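PDB 3P94: GDSL-like Lipase from Parabacteroides distasonis, which is probably a serine esterase of the SGNH-hydrolase superfamily, perhaps acting as a lysophospholipase. Local coordinates for residues S23-M28 against N47-R52. Numbering follows the deposited sequence.
Sequences SNVVFM and NNFVDR
Phe49 packs against Phe27 and Val25 on the face of the sheet that helix 185-202 covers. Its CB lies 3.9 Å from Val25 O, at the start of a side chain whose CG is anti to the carbonyl carbon (chi1 -61°), which sets the ring alongside Val25. CD1 then rests 3.8 Å from Val25 CB, and CE1 comes near Val25 CG2. On the other flank, CD2 takes the closest touch, 3.4 Å from Phe27 CE1, while CE2 meets both CE1 and CZ of that ring. The ring planes of Phe27 and Phe49 are inclined at 33°; Phe27 CE1 sits over one face of Phe49, displaced toward the rim, and Asn47 CB lies over the centre of the opposite face. Phe49 also reaches Leu196 and Ile199 of helix 185-202, so an alanine here would probably open a gap beneath that helix and leave the Phe27 ring freer to turn. At the ring's edge, Asn24 ND2 passes by to donate to Asn48 O (3.1 Å), reaching it from above the carbonyl plane. This bond ties the corner at Asn24 to the Schellman motif that ends helix 43-47. Beyond it the backbones pair in parallel: Val50 N to Val25 O and Phe27 N to Val50 O, both 2.8 Å, then Arg52 N to Phe27 O. On the other sheet face, Val26 CG2 meets Val50 CB, and Val50 CG1 lies over the Arg52 guanidinium, whose NH1 bonds Asp51 O. Strand 49-53 is an outer strand of the five-stranded parallel sheet, beside 23-29 in the order 2-1-3-4-5, of the flavodoxin-like SGNH-hydrolase fold.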
loop_
_atom_site.group_PDB
_atom_site.type_symbol
_atom_site.label_atom_id
_atom_site.label_comp_id
_atom_site.label_asym_id
_atom_site.label_seq_id
_atom_site.Cartn_x
_atom_site.Cartn_y
_atom_site.Cartn_z
ATOM N N SER A 23 0.202 -4.203 -18.610
ATOM C CA SER A 23 0.067 -2.853 -18.062
ATOM C C SER A 23 1.420 -2.323 -17.592
ATOM O O SER A 23 2.435 -3.011 -17.728
ATOM C CB SER A 23 -0.956 -2.838 -16.930
ATOM O OG SER A 23 -0.605 -3.734 -15.886
ATOM N N ASN A 24 1.442 -1.091 -17.056
ATOM C CA ASN A 24 2.670 -0.432 -16.637
ATOM C C ASN A 24 2.952 -0.685 -15.145
ATOM O O ASN A 24 3.743 -1.572 -14.812
ATOM C CB ASN A 24 2.597 1.061 -16.971
ATOM C CG ASN A 24 3.799 1.874 -16.568
ATOM O OD1 ASN A 24 4.936 1.428 -16.622
ATOM N ND2 ASN A 24 3.567 3.099 -16.162
ATOM N N VAL A 25 2.309 0.085 -14.248
ATOM C CA VAL A 25 2.495 -0.029 -12.803
ATOM C C VAL A 25 1.137 -0.074 -12.131
ATOM O O VAL A 25 0.283 0.777 -12.397
ATOM C CB VAL A 25 3.357 1.132 -12.204
ATOM C CG1 VAL A 25 3.512 0.984 -10.693
ATOM C CG2 VAL A 25 4.730 1.244 -12.872
ATOM N N VAL A 26 0.953 -1.039 -11.238
ATOM C CA VAL A 26 -0.258 -1.189 -10.467
ATOM C C VAL A 26 0.036 -0.729 -9.031
ATOM O O VAL A 26 1.061 -1.103 -8.470
ATOM C CB VAL A 26 -0.770 -2.654 -10.532
ATOM C CG1 VAL A 26 -1.841 -2.932 -9.465
ATOM C CG2 VAL A 26 -1.298 -2.980 -11.932
ATOM N N PHE A 27 -0.837 0.107 -8.465
ATOM C CA PHE A 27 -0.733 0.552 -7.073
ATOM C C PHE A 27 -1.689 -0.304 -6.248
ATOM O O PHE A 27 -2.913 -0.189 -6.392
ATOM C CB PHE A 27 -1.049 2.059 -6.922
ATOM C CG PHE A 27 0.109 2.997 -7.210
ATOM C CD1 PHE A 27 0.711 3.019 -8.460
ATOM C CD2 PHE A 27 0.562 3.887 -6.242
ATOM C CE1 PHE A 27 1.785 3.872 -8.716
ATOM C CE2 PHE A 27 1.611 4.764 -6.508
ATOM C CZ PHE A 27 2.210 4.758 -7.747
HETATM N N MSE A 28 -1.119 -1.194 -5.431
HETATM C CA MSE A 28 -1.857 -2.098 -4.544
HETATM C C MSE A 28 -1.867 -1.461 -3.151
HETATM O O MSE A 28 -0.816 -1.042 -2.640
HETATM C CB MSE A 28 -1.174 -3.501 -4.582
HETATM C CG MSE A 28 -1.719 -4.528 -3.604
HETATM SE SE MSE A 28 -3.679 -4.733 -3.678
HETATM C CE MSE A 28 -3.951 -4.986 -5.473
ATOM N N ASN A 47 0.254 9.326 -15.392
ATOM C CA ASN A 47 1.466 8.523 -15.306
ATOM C C ASN A 47 1.278 7.104 -15.855
ATOM O O ASN A 47 2.232 6.320 -15.853
ATOM C CB ASN A 47 1.895 8.457 -13.860
ATOM C CG ASN A 47 2.463 9.736 -13.339
ATOM O OD1 ASN A 47 3.527 10.178 -13.768
ATOM N ND2 ASN A 47 1.780 10.342 -12.378
ATOM N N ASN A 48 0.058 6.775 -16.323
ATOM C CA ASN A 48 -0.330 5.455 -16.815
ATOM C C ASN A 48 -0.151 4.422 -15.686
ATOM O O ASN A 48 0.466 3.379 -15.868
ATOM C CB ASN A 48 0.421 5.059 -18.113
ATOM C CG ASN A 48 -0.082 3.791 -18.781
ATOM O OD1 ASN A 48 -1.257 3.405 -18.664
ATOM N ND2 ASN A 48 0.815 3.101 -19.483
ATOM N N PHE A 49 -0.673 4.749 -14.499
ATOM C CA PHE A 49 -0.677 3.861 -13.338
ATOM C C PHE A 49 -2.081 3.296 -13.155
ATOM O O PHE A 49 -3.061 3.969 -13.488
ATOM C CB PHE A 49 -0.219 4.590 -12.052
ATOM C CG PHE A 49 1.181 5.169 -12.024
ATOM C CD1 PHE A 49 2.188 4.649 -12.834
ATOM C CD2 PHE A 49 1.507 6.194 -11.142
ATOM C CE1 PHE A 49 3.486 5.168 -12.784
ATOM C CE2 PHE A 49 2.810 6.705 -11.085
ATOM C CZ PHE A 49 3.787 6.194 -11.912
ATOM N N VAL A 50 -2.176 2.071 -12.629
ATOM C CA VAL A 50 -3.459 1.417 -12.380
ATOM C C VAL A 50 -3.706 1.472 -10.873
ATOM O O VAL A 50 -2.909 0.939 -10.107
ATOM C CB VAL A 50 -3.508 -0.030 -12.946
ATOM C CG1 VAL A 50 -4.818 -0.720 -12.586
ATOM C CG2 VAL A 50 -3.307 -0.038 -14.452
ATOM N N ASP A 51 -4.793 2.129 -10.455
ATOM C CA ASP A 51 -5.144 2.293 -9.042
ATOM C C ASP A 51 -5.990 1.101 -8.581
ATOM O O ASP A 51 -7.094 0.887 -9.079
ATOM C CB ASP A 51 -5.882 3.643 -8.854
ATOM C CG ASP A 51 -6.571 3.884 -7.516
ATOM O OD1 ASP A 51 -6.214 3.187 -6.515
ATOM O OD2 ASP A 51 -7.435 4.797 -7.451
ATOM N N ARG A 52 -5.457 0.319 -7.644
ATOM C CA ARG A 52 -6.160 -0.845 -7.115
ATOM C C ARG A 52 -6.217 -0.808 -5.575
ATOM O O ARG A 52 -6.231 -1.852 -4.920
ATOM C CB ARG A 52 -5.542 -2.159 -7.652
ATOM C CG ARG A 52 -5.821 -2.430 -9.154
ATOM C CD ARG A 52 -7.316 -2.639 -9.415
ATOM N NE ARG A 52 -7.671 -2.834 -10.821
ATOM C CZ ARG A 52 -8.068 -1.863 -11.637
ATOM N NH1 ARG A 52 -8.129 -0.610 -11.214
ATOM N NH2 ARG A 52 -8.396 -2.138 -12.890
HETATM O O HOH W 1 -0.946 0.502 -16.892
#